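Local coordinates for protein ATP-dependent DNA helicase (Mycobacterium smegmatis, PDB 5V9X) that acts as an ATP-dependent helicase, probably tracking 3'-to-5' along single-stranded DNA and unwinding RNA:DNA hybrids with energy from ATP hydrolysis, at residues E281-L286 and V427-H432; Q261-D266 and P277-R282; L172-A177 and E210-L215. All coordinates share one frame; numbering follows the deposited sequence.

In the fold
From the N terminus, interaction 3 comes first. It closes the loop from 172-177 to 210-215 and ties together the C-terminal parts of helices 167-174 and 200-213 in the first RecA-like domain. Interaction 2 follows in the second RecA-like domain, as a short loop from strand 256-262 to helix 276-288. Interaction 1 begins on the residues where interaction 2 ends, E281 and R282, and closes a long loop at strand 424-429. None encloses another. Interactions 1 and 2 hold one helix against two neighbouring strands. Interaction 3 lies on the opposite side of the chain's centre from the other two, its centre about 46 Å from that of interaction 1.

Interaction 1: E281-L286 and V427-H432; sequences ERIVDL and VLFPKH. With nucleotides of chain B.
Helix 281-286 runs nearly antiparallel to strand 427-429, at 166°, with the two axes 11.0 Å apart at their closest. F429 packs between them. CG1 of I283 lies over one face of the F429 ring, 4.3 Å from its centroid, a CH-pi contact. L286 comes from the opposite direction and sets CD1 at the ring edge, in the ring plane, 3.7 Å from CZ of F429. CB of R282 meets the ring obliquely, 3.8 Å from CE2 of F429, while the end of the side chain leads away. The same CD1 of L286 also touches CG1 of V427.

This is a helix packed on the parallel sheet of the second RecA-like domain. The helix belongs to the crossover from strand 256-262 to strand 292-296, and I283 and L286 also meet strand 394-400. I283 and V284 also touch L310 of helix 300-318.

Past the strand, the chain turns to the DNA. NZ of K431 donates to OP1 of DC4 of chain B at 3.1 Å, and weakly to O3' of DC3 of chain B. With CG between the backbone N and the carbonyl carbon (chi1 54°), H432 lays its ring over the base of DC3 of chain B, whose N3 sits 3.3 Å above the plane of the H432 ring, over its centre.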
loop_
_atom_site.group_PDB
_atom_site.type_symbol
_atom_site.label_atom_id
_atom_site.label_comp_id
_atom_site.label_asym_id
_atom_site.label_seq_id
_atom_site.Cartn_x
_atom_site.Cartn_y
_atom_site.Cartn_z
ATOM N N GLU A 281 19.508 -19.304 -7.963
ATOM C CA GLU A 281 19.591 -20.505 -8.787
ATOM C C GLU A 281 18.209 -21.083 -9.062
ATOM O O GLU A 281 17.853 -21.348 -10.216
ATOM C CB GLU A 281 20.476 -21.542 -8.100
ATOM C CG GLU A 281 21.707 -21.934 -8.885
ATOM C CD GLU A 281 22.418 -23.119 -8.270
ATOM O OE1 GLU A 281 22.929 -22.984 -7.139
ATOM O OE2 GLU A 281 22.444 -24.191 -8.910
ATOM N N ARG A 282 17.417 -21.296 -8.005
ATOM C CA ARG A 282 16.095 -21.891 -8.175
ATOM C C ARG A 282 15.164 -20.987 -8.975
ATOM O O ARG A 282 14.281 -21.483 -9.685
ATOM C CB ARG A 282 15.482 -22.206 -6.811
ATOM C CG ARG A 282 16.281 -23.192 -5.975
ATOM C CD ARG A 282 16.283 -24.584 -6.589
ATOM N NE ARG A 282 16.895 -25.564 -5.696
ATOM C CZ ARG A 282 18.195 -25.843 -5.667
ATOM N NH1 ARG A 282 19.027 -25.215 -6.488
ATOM N NH2 ARG A 282 18.665 -26.747 -4.818
ATOM N N ILE A 283 15.339 -19.668 -8.870
ATOM C CA ILE A 283 14.505 -18.746 -9.638
ATOM C C ILE A 283 14.757 -18.925 -11.129
ATOM O O ILE A 283 13.818 -19.024 -11.928
ATOM C CB ILE A 283 14.754 -17.294 -9.193
ATOM C CG1 ILE A 283 14.088 -17.033 -7.840
ATOM C CG2 ILE A 283 14.246 -16.313 -10.245
ATOM C CD1 ILE A 283 14.269 -15.621 -7.334
ATOM N N VAL A 284 16.032 -18.968 -11.526
ATOM C CA VAL A 284 16.360 -19.224 -12.924
ATOM C C VAL A 284 15.851 -20.598 -13.341
ATOM O O VAL A 284 15.338 -20.776 -14.453
ATOM C CB VAL A 284 17.875 -19.076 -13.156
ATOM C CG1 VAL A 284 18.226 -19.368 -14.605
ATOM C CG2 VAL A 284 18.331 -17.676 -12.778
ATOM N N ASP A 285 15.974 -21.588 -12.451
ATOM C CA ASP A 285 15.383 -22.897 -12.710
ATOM C C ASP A 285 13.885 -22.783 -12.965
ATOM O O ASP A 285 13.348 -23.437 -13.868
ATOM C CB ASP A 285 15.647 -23.840 -11.533
ATOM C CG ASP A 285 17.098 -24.277 -11.440
ATOM O OD1 ASP A 285 17.908 -23.866 -12.296
ATOM O OD2 ASP A 285 17.425 -25.039 -10.507
ATOM N N LEU A 286 13.198 -21.944 -12.188
ATOM C CA LEU A 286 11.752 -21.817 -12.339
ATOM C C LEU A 286 11.391 -21.015 -13.585
ATOM O O LEU A 286 10.416 -21.338 -14.273
ATOM C CB LEU A 286 11.152 -21.181 -11.086
ATOM C CG LEU A 286 11.050 -22.133 -9.891
ATOM C CD1 LEU A 286 10.794 -21.373 -8.597
ATOM C CD2 LEU A 286 9.956 -23.158 -10.137
ATOM N N VAL A 427 5.199 -18.978 -6.189
ATOM C CA VAL A 427 6.265 -19.488 -5.334
ATOM C C VAL A 427 6.788 -18.341 -4.478
ATOM O O VAL A 427 7.037 -17.242 -4.987
ATOM C CB VAL A 427 7.403 -20.117 -6.159
ATOM C CG1 VAL A 427 8.527 -20.580 -5.247
ATOM C CG2 VAL A 427 6.877 -21.276 -6.990
ATOM N N LEU A 428 6.951 -18.599 -3.183
ATOM C CA LEU A 428 7.503 -17.633 -2.240
ATOM C C LEU A 428 8.862 -18.119 -1.755
ATOM O O LEU A 428 9.004 -19.280 -1.356
ATOM C CB LEU A 428 6.564 -17.423 -1.049
ATOM C CG LEU A 428 5.509 -16.314 -1.131
ATOM C CD1 LEU A 428 4.408 -16.655 -2.125
ATOM C CD2 LEU A 428 4.925 -16.036 0.246
ATOM N N PHE A 429 9.855 -17.232 -1.789
ATOM C CA PHE A 429 11.194 -17.539 -1.298
ATOM C C PHE A 429 11.466 -16.752 -0.026
ATOM O O PHE A 429 11.636 -15.524 -0.091
ATOM C CB PHE A 429 12.252 -17.211 -2.353
ATOM C CG PHE A 429 12.336 -18.208 -3.472
ATOM C CD1 PHE A 429 11.544 -18.073 -4.598
ATOM C CD2 PHE A 429 13.220 -19.273 -3.405
ATOM C CE1 PHE A 429 11.626 -18.985 -5.635
ATOM C CE2 PHE A 429 13.305 -20.189 -4.439
ATOM C CZ PHE A 429 12.507 -20.044 -5.554
ATOM N N PRO A 430 11.507 -17.390 1.140
ATOM C CA PRO A 430 11.943 -16.681 2.347
ATOM C C PRO A 430 13.396 -16.245 2.234
ATOM O O PRO A 430 14.231 -16.936 1.645
ATOM C CB PRO A 430 11.759 -17.722 3.458
ATOM C CG PRO A 430 10.755 -18.683 2.918
ATOM C CD PRO A 430 11.004 -18.741 1.443
ATOM N N LYS A 431 13.690 -15.077 2.805
ATOM C CA LYS A 431 15.054 -14.565 2.840
ATOM C C LYS A 431 15.852 -15.097 4.021
ATOM O O LYS A 431 17.069 -15.289 3.899
ATOM C CB LYS A 431 15.046 -13.032 2.890
ATOM C CG LYS A 431 14.627 -12.367 1.587
ATOM C CD LYS A 431 14.475 -10.857 1.744
ATOM C CE LYS A 431 15.785 -10.184 2.108
ATOM N NZ LYS A 431 15.651 -8.700 2.181
ATOM N N HIS A 432 15.201 -15.342 5.155
ATOM C CA HIS A 432 15.883 -15.818 6.353
ATOM C C HIS A 432 14.902 -16.645 7.179
ATOM O O HIS A 432 13.773 -16.909 6.755
ATOM C CB HIS A 432 16.467 -14.643 7.145
ATOM C CG HIS A 432 15.468 -13.579 7.470
ATOM N ND1 HIS A 432 15.076 -12.622 6.559
ATOM C CD2 HIS A 432 14.784 -13.317 8.609
ATOM C CE1 HIS A 432 14.191 -11.818 7.121
ATOM N NE2 HIS A 432 13.998 -12.217 8.366
ATOM P P DC B 3 22.190 -13.237 4.037
ATOM O OP1 DC B 3 21.908 -14.363 3.121
ATOM O OP2 DC B 3 23.268 -12.277 3.715
ATOM O "O5'" DC B 3 20.823 -12.427 4.245
ATOM C "C5'" DC B 3 19.978 -12.179 3.120
ATOM C "C4'" DC B 3 18.959 -11.085 3.405
ATOM O "O4'" DC B 3 18.170 -11.430 4.576
ATOM C "C3'" DC B 3 19.537 -9.692 3.673
ATOM O "O3'" DC B 3 18.745 -8.705 3.012
ATOM C "C2'" DC B 3 19.421 -9.564 5.191
ATOM C "C1'" DC B 3 18.132 -10.326 5.450
ATOM N N1 DC B 3 17.999 -10.832 6.846
ATOM C C2 DC B 3 17.102 -10.215 7.726
ATOM O O2 DC B 3 16.433 -9.251 7.332
ATOM N N3 DC B 3 16.991 -10.692 8.991
ATOM C C4 DC B 3 17.727 -11.734 9.379
ATOM N N4 DC B 3 17.585 -12.168 10.635
ATOM C C5 DC B 3 18.646 -12.375 8.495
ATOM C C6 DC B 3 18.745 -11.898 7.251
ATOM P P DC B 4 19.291 -7.968 1.691
ATOM O OP1 DC B 4 18.127 -7.355 1.012
ATOM O OP2 DC B 4 20.143 -8.931 0.960
ATOM O "O5'" DC B 4 20.218 -6.788 2.257
ATOM C "C5'" DC B 4 19.634 -5.685 2.949
ATOM C "C4'" DC B 4 20.576 -5.158 4.021
ATOM O "O4'" DC B 4 21.108 -6.267 4.765
ATOM C "C3'" DC B 4 21.794 -4.399 3.496
ATOM O "O3'" DC B 4 21.573 -2.993 3.592
ATOM C "C2'" DC B 4 22.956 -4.847 4.406
ATOM C "C1'" DC B 4 22.323 -5.878 5.347
ATOM N N1 DC B 4 23.162 -7.099 5.543
ATOM C C2 DC B 4 24.066 -7.160 6.611
ATOM O O2 DC B 4 24.158 -6.195 7.380
ATOM N N3 DC B 4 24.818 -8.279 6.772
ATOM C C4 DC B 4 24.688 -9.299 5.921
ATOM N N4 DC B 4 25.450 -10.379 6.119
ATOM C C5 DC B 4 23.772 -9.255 4.828
ATOM C C6 DC B 4 23.037 -8.148 4.680
#

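Interaction 2: Q261-D266 and P277-R282; sequences QVPVPD and PDVEER
The backbone O of D278 accepts the helical hydrogen bond from N of R282 at 3.2 Å, and the P263 ring packs beside that oxygen, with CG of P263 3.6 Å from O of D278. P263 is the hub of the contact. CB of P263 also meets CB of D278 at 3.7 Å, and CG of P263 reaches CG2 of V279 at 4.1 Å. R282 slides past the proline in the opposite direction, its CG 3.8 Å from CB of P263. The R282 chain bends at its second torsion (chi2 -67°), which brings one face of the guanidinium over CB of P263, offset toward the rim of the group. V264 crosses D278 at about a right angle, with CG1 of V264 3.7 Å from CG of D278, the carboxylate carbon.

Here the chain leaves strand 256-262 and turns toward the start of helix 276-288, the strand-to-helix connection of a beta-alpha-beta crossover in the second RecA-like domain. V279 also touches F429 of the neighbouring strand 424-429. No hydrogen bond joins the two segments. The proline and valine carbons pack on the first turns of the helix, so the contact rests on fit and burial.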
loop_
_atom_site.group_PDB
_atom_site.type_symbol
_atom_site.label_atom_id
_atom_site.label_comp_id
_atom_site.label_asym_id
_atom_site.label_seq_id
_atom_site.Cartn_x
_atom_site.Cartn_y
_atom_site.Cartn_z
ATOM N N GLN A 261 9.443 -22.286 -1.093
ATOM C CA GLN A 261 10.656 -23.026 -1.407
ATOM C C GLN A 261 11.842 -22.437 -0.654
ATOM O O GLN A 261 12.057 -21.219 -0.674
ATOM C CB GLN A 261 10.918 -23.019 -2.917
ATOM C CG GLN A 261 9.796 -23.664 -3.728
ATOM C CD GLN A 261 10.081 -23.707 -5.221
ATOM O OE1 GLN A 261 11.182 -23.381 -5.666
ATOM N NE2 GLN A 261 9.084 -24.113 -6.001
ATOM N N VAL A 262 12.599 -23.306 0.013
ATOM C CA VAL A 262 13.835 -22.936 0.697
ATOM C C VAL A 262 14.968 -23.775 0.114
ATOM O O VAL A 262 15.029 -24.989 0.357
ATOM C CB VAL A 262 13.719 -23.131 2.218
ATOM C CG1 VAL A 262 15.081 -22.985 2.876
ATOM C CG2 VAL A 262 12.734 -22.134 2.803
ATOM N N PRO A 263 15.881 -23.179 -0.658
ATOM C CA PRO A 263 16.864 -23.992 -1.394
ATOM C C PRO A 263 17.953 -24.607 -0.526
ATOM O O PRO A 263 18.610 -25.552 -0.981
ATOM C CB PRO A 263 17.463 -22.996 -2.402
ATOM C CG PRO A 263 16.518 -21.823 -2.418
ATOM C CD PRO A 263 15.937 -21.760 -1.045
ATOM N N VAL A 264 18.170 -24.118 0.692
ATOM C CA VAL A 264 19.288 -24.585 1.511
ATOM C C VAL A 264 18.781 -25.527 2.600
ATOM O O VAL A 264 17.636 -25.392 3.053
ATOM C CB VAL A 264 20.064 -23.404 2.117
ATOM C CG1 VAL A 264 20.649 -22.535 1.018
ATOM C CG2 VAL A 264 19.166 -22.580 3.012
ATOM N N PRO A 265 19.595 -26.495 3.047
ATOM C CA PRO A 265 19.126 -27.444 4.069
ATOM C C PRO A 265 19.086 -26.854 5.470
ATOM O O PRO A 265 18.304 -27.303 6.314
ATOM C CB PRO A 265 20.147 -28.585 3.976
ATOM C CG PRO A 265 21.389 -27.924 3.487
ATOM C CD PRO A 265 20.933 -26.847 2.540
ATOM N N ASP A 266 19.927 -25.856 5.732
ATOM C CA ASP A 266 19.999 -25.243 7.056
ATOM C C ASP A 266 20.306 -23.765 6.867
ATOM O O ASP A 266 21.435 -23.406 6.519
ATOM C CB ASP A 266 21.059 -25.925 7.919
ATOM C CG ASP A 266 21.038 -25.453 9.363
ATOM O OD1 ASP A 266 20.249 -24.543 9.693
ATOM O OD2 ASP A 266 21.814 -26.002 10.173
ATOM N N PRO A 277 22.736 -16.824 -3.459
ATOM C CA PRO A 277 23.114 -17.676 -4.604
ATOM C C PRO A 277 22.193 -18.867 -4.842
ATOM O O PRO A 277 21.841 -19.143 -5.997
ATOM C CB PRO A 277 24.535 -18.118 -4.237
ATOM C CG PRO A 277 25.064 -16.999 -3.435
ATOM C CD PRO A 277 23.906 -16.524 -2.609
ATOM N N ASP A 278 21.788 -19.580 -3.787
ATOM C CA ASP A 278 20.904 -20.725 -3.979
ATOM C C ASP A 278 19.491 -20.289 -4.339
ATOM O O ASP A 278 18.800 -20.989 -5.088
ATOM C CB ASP A 278 20.883 -21.593 -2.723
ATOM C CG ASP A 278 22.272 -21.938 -2.236
ATOM O OD1 ASP A 278 22.970 -21.023 -1.751
ATOM O OD2 ASP A 278 22.669 -23.121 -2.338
ATOM N N VAL A 279 19.043 -19.148 -3.810
ATOM C CA VAL A 279 17.738 -18.610 -4.187
ATOM C C VAL A 279 17.734 -18.226 -5.660
ATOM O O VAL A 279 16.856 -18.638 -6.427
ATOM C CB VAL A 279 17.373 -17.411 -3.292
ATOM C CG1 VAL A 279 16.130 -16.711 -3.814
ATOM C CG2 VAL A 279 17.175 -17.864 -1.852
ATOM N N GLU A 280 18.725 -17.430 -6.075
ATOM C CA GLU A 280 18.824 -17.012 -7.469
ATOM C C GLU A 280 18.896 -18.207 -8.410
ATOM O O GLU A 280 18.395 -18.143 -9.540
ATOM C CB GLU A 280 20.050 -16.116 -7.652
ATOM C CG GLU A 280 20.028 -14.828 -6.837
ATOM C CD GLU A 280 21.422 -14.277 -6.579
ATOM O OE1 GLU A 280 22.410 -14.967 -6.914
ATOM O OE2 GLU A 280 21.531 -13.158 -6.036
ATOM N N GLU A 281 19.508 -19.304 -7.963
ATOM C CA GLU A 281 19.591 -20.505 -8.787
ATOM C C GLU A 281 18.209 -21.083 -9.062
ATOM O O GLU A 281 17.853 -21.348 -10.216
ATOM C CB GLU A 281 20.476 -21.542 -8.100
ATOM C CG GLU A 281 21.707 -21.934 -8.885
ATOM C CD GLU A 281 22.418 -23.119 -8.270
ATOM O OE1 GLU A 281 22.929 -22.984 -7.139
ATOM O OE2 GLU A 281 22.444 -24.191 -8.910
ATOM N N ARG A 282 17.417 -21.296 -8.005
ATOM C CA ARG A 282 16.095 -21.891 -8.175
ATOM C C ARG A 282 15.164 -20.987 -8.975
ATOM O O ARG A 282 14.281 -21.483 -9.685
ATOM C CB ARG A 282 15.482 -22.206 -6.811
ATOM C CG ARG A 282 16.281 -23.192 -5.975
ATOM C CD ARG A 282 16.283 -24.584 -6.589
ATOM N NE ARG A 282 16.895 -25.564 -5.696
ATOM C CZ ARG A 282 18.195 -25.843 -5.667
ATOM N NH1 ARG A 282 19.027 -25.215 -6.488
ATOM N NH2 ARG A 282 18.665 -26.747 -4.818
#

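Interaction 3: L172-A177 and E210-L215; sequences LMLTSA and ERLDQL. With nucleotides of chain B.
The guanidinium of R211 has CB of L174 over one face and T175 at its edge. CB of T175 lies in the guanidinium plane. OG1 of T175 sits 15° out of it and accepts a hydrogen bond from NH2 of R211, 3.1 Å long with an angle of 158° at the hydrogen. The R211 chain bends at its third torsion (chi3 54°), which turns its end toward the threonine. OG1 of T175 is also hydrogen-bonded to O of F171, one turn back. Helix 461-471 also packs on R211, through H467, A470 and V471.

Beside this polar pair, L174 makes the apolar part of the contact. Its CD2 meets CD1 of L215 at 3.8 Å, the two side chains crossing at a slant, and it also touches L212. The contact joins the C-terminal parts of helices 167-174 and 200-213 in the first RecA-like domain, which lies in the DEAD/DEAH box region.

The loop after the first helix faces the DNA. O of L172 accepts from OG of S176 at 2.8 Å and from N of T175 at 3.1 Å, the two donors arriving from opposite faces of the carbonyl plane. N of A177 then donates to OP1 of DA13 of chain B at 2.8 Å, while CB of L172 packs 3.5 Å from OP1 of DG12 of chain B.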
loop_
_atom_site.group_PDB
_atom_site.type_symbol
_atom_site.label_atom_id
_atom_site.label_comp_id
_atom_site.label_asym_id
_atom_site.label_seq_id
_atom_site.Cartn_x
_atom_site.Cartn_y
_atom_site.Cartn_z
ATOM N N LEU A 172 -4.542 17.046 -11.156
ATOM C CA LEU A 172 -3.928 18.095 -11.964
ATOM C C LEU A 172 -4.910 18.657 -12.985
ATOM O O LEU A 172 -4.987 19.877 -13.173
ATOM C CB LEU A 172 -2.680 17.555 -12.663
ATOM C CG LEU A 172 -1.597 17.002 -11.733
ATOM C CD1 LEU A 172 -0.420 16.448 -12.526
ATOM C CD2 LEU A 172 -1.135 18.071 -10.762
ATOM N N MET A 173 -5.671 17.787 -13.650
ATOM C CA MET A 173 -6.627 18.261 -14.643
ATOM C C MET A 173 -7.731 19.086 -13.995
ATOM O O MET A 173 -8.193 20.078 -14.569
ATOM C CB MET A 173 -7.215 17.080 -15.408
ATOM C CG MET A 173 -6.177 16.238 -16.125
ATOM S SD MET A 173 -6.932 14.953 -17.127
ATOM C CE MET A 173 -7.870 15.954 -18.285
ATOM N N LEU A 174 -8.169 18.689 -12.799
ATOM C CA LEU A 174 -9.184 19.451 -12.083
ATOM C C LEU A 174 -8.656 20.789 -11.581
ATOM O O LEU A 174 -9.455 21.667 -11.235
ATOM C CB LEU A 174 -9.722 18.630 -10.911
ATOM C CG LEU A 174 -10.523 17.389 -11.297
ATOM C CD1 LEU A 174 -10.685 16.468 -10.100
ATOM C CD2 LEU A 174 -11.876 17.790 -11.858
ATOM N N THR A 175 -7.339 20.963 -11.532
ATOM C CA THR A 175 -6.710 22.195 -11.072
ATOM C C THR A 175 -6.047 22.925 -12.239
ATOM O O THR A 175 -4.968 23.508 -12.111
ATOM C CB THR A 175 -5.709 21.895 -9.958
ATOM O OG1 THR A 175 -6.271 20.915 -9.077
ATOM C CG2 THR A 175 -5.399 23.149 -9.145
ATOM N N SER A 176 -6.696 22.895 -13.397
ATOM C CA SER A 176 -6.193 23.557 -14.593
ATOM C C SER A 176 -7.346 23.685 -15.576
ATOM O O SER A 176 -8.470 23.258 -15.303
ATOM C CB SER A 176 -5.016 22.789 -15.203
ATOM O OG SER A 176 -5.374 21.449 -15.491
ATOM N N ALA A 177 -7.056 24.283 -16.734
ATOM C CA ALA A 177 -8.063 24.432 -17.776
ATOM C C ALA A 177 -8.478 23.100 -18.390
ATOM O O ALA A 177 -9.454 23.066 -19.146
ATOM C CB ALA A 177 -7.548 25.370 -18.868
ATOM N N GLU A 210 -15.323 14.414 -5.752
ATOM C CA GLU A 210 -16.381 15.350 -5.382
ATOM C C GLU A 210 -16.231 16.671 -6.126
ATOM O O GLU A 210 -17.229 17.289 -6.515
ATOM C CB GLU A 210 -16.387 15.581 -3.871
ATOM C CG GLU A 210 -16.920 14.409 -3.058
ATOM C CD GLU A 210 -18.361 14.055 -3.398
ATOM O OE1 GLU A 210 -18.714 12.857 -3.317
ATOM O OE2 GLU A 210 -19.143 14.970 -3.741
ATOM N N ARG A 211 -14.990 17.121 -6.332
ATOM C CA ARG A 211 -14.759 18.293 -7.171
ATOM C C ARG A 211 -15.213 18.038 -8.603
ATOM O O ARG A 211 -15.700 18.950 -9.281
ATOM C CB ARG A 211 -13.284 18.685 -7.132
ATOM C CG ARG A 211 -12.817 19.203 -5.783
ATOM C CD ARG A 211 -11.308 19.366 -5.744
ATOM N NE ARG A 211 -10.810 20.198 -6.835
ATOM C CZ ARG A 211 -9.521 20.396 -7.091
ATOM N NH1 ARG A 211 -8.598 19.821 -6.333
ATOM N NH2 ARG A 211 -9.151 21.167 -8.104
ATOM N N LEU A 212 -15.057 16.801 -9.082
ATOM C CA LEU A 212 -15.596 16.437 -10.388
ATOM C C LEU A 212 -17.113 16.578 -10.412
ATOM O O LEU A 212 -17.672 17.253 -11.284
ATOM C CB LEU A 212 -15.186 15.006 -10.742
ATOM C CG LEU A 212 -15.775 14.422 -12.032
ATOM C CD1 LEU A 212 -15.194 15.111 -13.259
ATOM C CD2 LEU A 212 -15.553 12.923 -12.099
ATOM N N ASP A 213 -17.794 15.957 -9.441
ATOM C CA ASP A 213 -19.254 15.983 -9.405
ATOM C C ASP A 213 -19.808 17.402 -9.408
ATOM O O ASP A 213 -20.938 17.626 -9.858
ATOM C CB ASP A 213 -19.760 15.222 -8.176
ATOM C CG ASP A 213 -19.651 13.717 -8.333
ATOM O OD1 ASP A 213 -19.286 13.259 -9.436
ATOM O OD2 ASP A 213 -19.933 12.991 -7.354
ATOM N N GLN A 214 -19.036 18.372 -8.916
ATOM C CA GLN A 214 -19.468 19.763 -8.964
ATOM C C GLN A 214 -19.277 20.401 -10.333
ATOM O O GLN A 214 -19.789 21.504 -10.559
ATOM C CB GLN A 214 -18.732 20.584 -7.902
ATOM C CG GLN A 214 -19.135 20.238 -6.477
ATOM C CD GLN A 214 -20.644 20.173 -6.294
ATOM O OE1 GLN A 214 -21.172 19.202 -5.751
ATOM N NE2 GLN A 214 -21.344 21.210 -6.743
ATOM N N LEU A 215 -18.560 19.747 -11.246
ATOM C CA LEU A 215 -18.414 20.222 -12.616
ATOM C C LEU A 215 -19.460 19.642 -13.557
ATOM O O LEU A 215 -19.479 20.004 -14.739
ATOM C CB LEU A 215 -17.018 19.886 -13.153
ATOM C CG LEU A 215 -15.818 20.582 -12.513
ATOM C CD1 LEU A 215 -14.534 20.183 -13.229
ATOM C CD2 LEU A 215 -16.001 22.091 -12.528
ATOM P P DA B 13 -3.351 25.840 -17.047
ATOM O OP1 DA B 13 -4.707 25.850 -16.457
ATOM O OP2 DA B 13 -3.119 25.167 -18.343
ATOM O "O5'" DA B 13 -2.839 27.343 -17.183
ATOM C "C5'" DA B 13 -2.258 27.990 -16.061
ATOM C "C4'" DA B 13 -1.399 29.160 -16.498
ATOM O "O4'" DA B 13 -0.101 28.678 -16.936
ATOM C "C3'" DA B 13 -1.961 29.970 -17.661
ATOM O "O3'" DA B 13 -1.657 31.341 -17.480
ATOM C "C2'" DA B 13 -1.228 29.386 -18.865
ATOM C "C1'" DA B 13 0.134 29.081 -18.269
ATOM N N9 DA B 13 0.834 28.003 -18.955
ATOM C C8 DA B 13 0.288 27.060 -19.780
ATOM N N7 DA B 13 1.162 26.205 -20.256
ATOM C C5 DA B 13 2.363 26.616 -19.704
ATOM C C6 DA B 13 3.677 26.123 -19.815
ATOM N N6 DA B 13 4.004 25.061 -20.559
ATOM N N1 DA B 13 4.646 26.767 -19.132
ATOM C C2 DA B 13 4.315 27.830 -18.389
ATOM N N3 DA B 13 3.118 28.383 -18.206
ATOM C C4 DA B 13 2.177 27.723 -18.898
ATOM P P DG B 12 -0.217 19.837 -15.808
ATOM O OP1 DG B 12 -1.466 19.069 -15.614
ATOM O OP2 DG B 12 0.712 19.482 -16.905
ATOM O "O5'" DG B 12 -0.614 21.368 -15.964
ATOM C "C5'" DG B 12 -1.143 22.059 -14.855
ATOM C "C4'" DG B 12 -0.920 23.544 -15.006
ATOM O "O4'" DG B 12 0.500 23.812 -15.028
ATOM C "C3'" DG B 12 -1.503 24.143 -16.284
ATOM O "O3'" DG B 12 -2.355 25.218 -15.951
ATOM C "C2'" DG B 12 -0.282 24.602 -17.089
ATOM C "C1'" DG B 12 0.794 24.755 -16.025
ATOM N N9 DG B 12 2.137 24.471 -16.519
ATOM C C8 DG B 12 2.504 23.467 -17.383
ATOM N N7 DG B 12 3.781 23.447 -17.645
ATOM C C5 DG B 12 4.296 24.504 -16.904
ATOM C C6 DG B 12 5.627 24.972 -16.787
ATOM O O6 DG B 12 6.646 24.531 -17.336
ATOM N N1 DG B 12 5.714 26.070 -15.934
ATOM C C2 DG B 12 4.649 26.642 -15.276
ATOM N N2 DG B 12 4.931 27.696 -14.494
ATOM N N3 DG B 12 3.397 26.212 -15.376
ATOM C C4 DG B 12 3.296 25.144 -16.204
#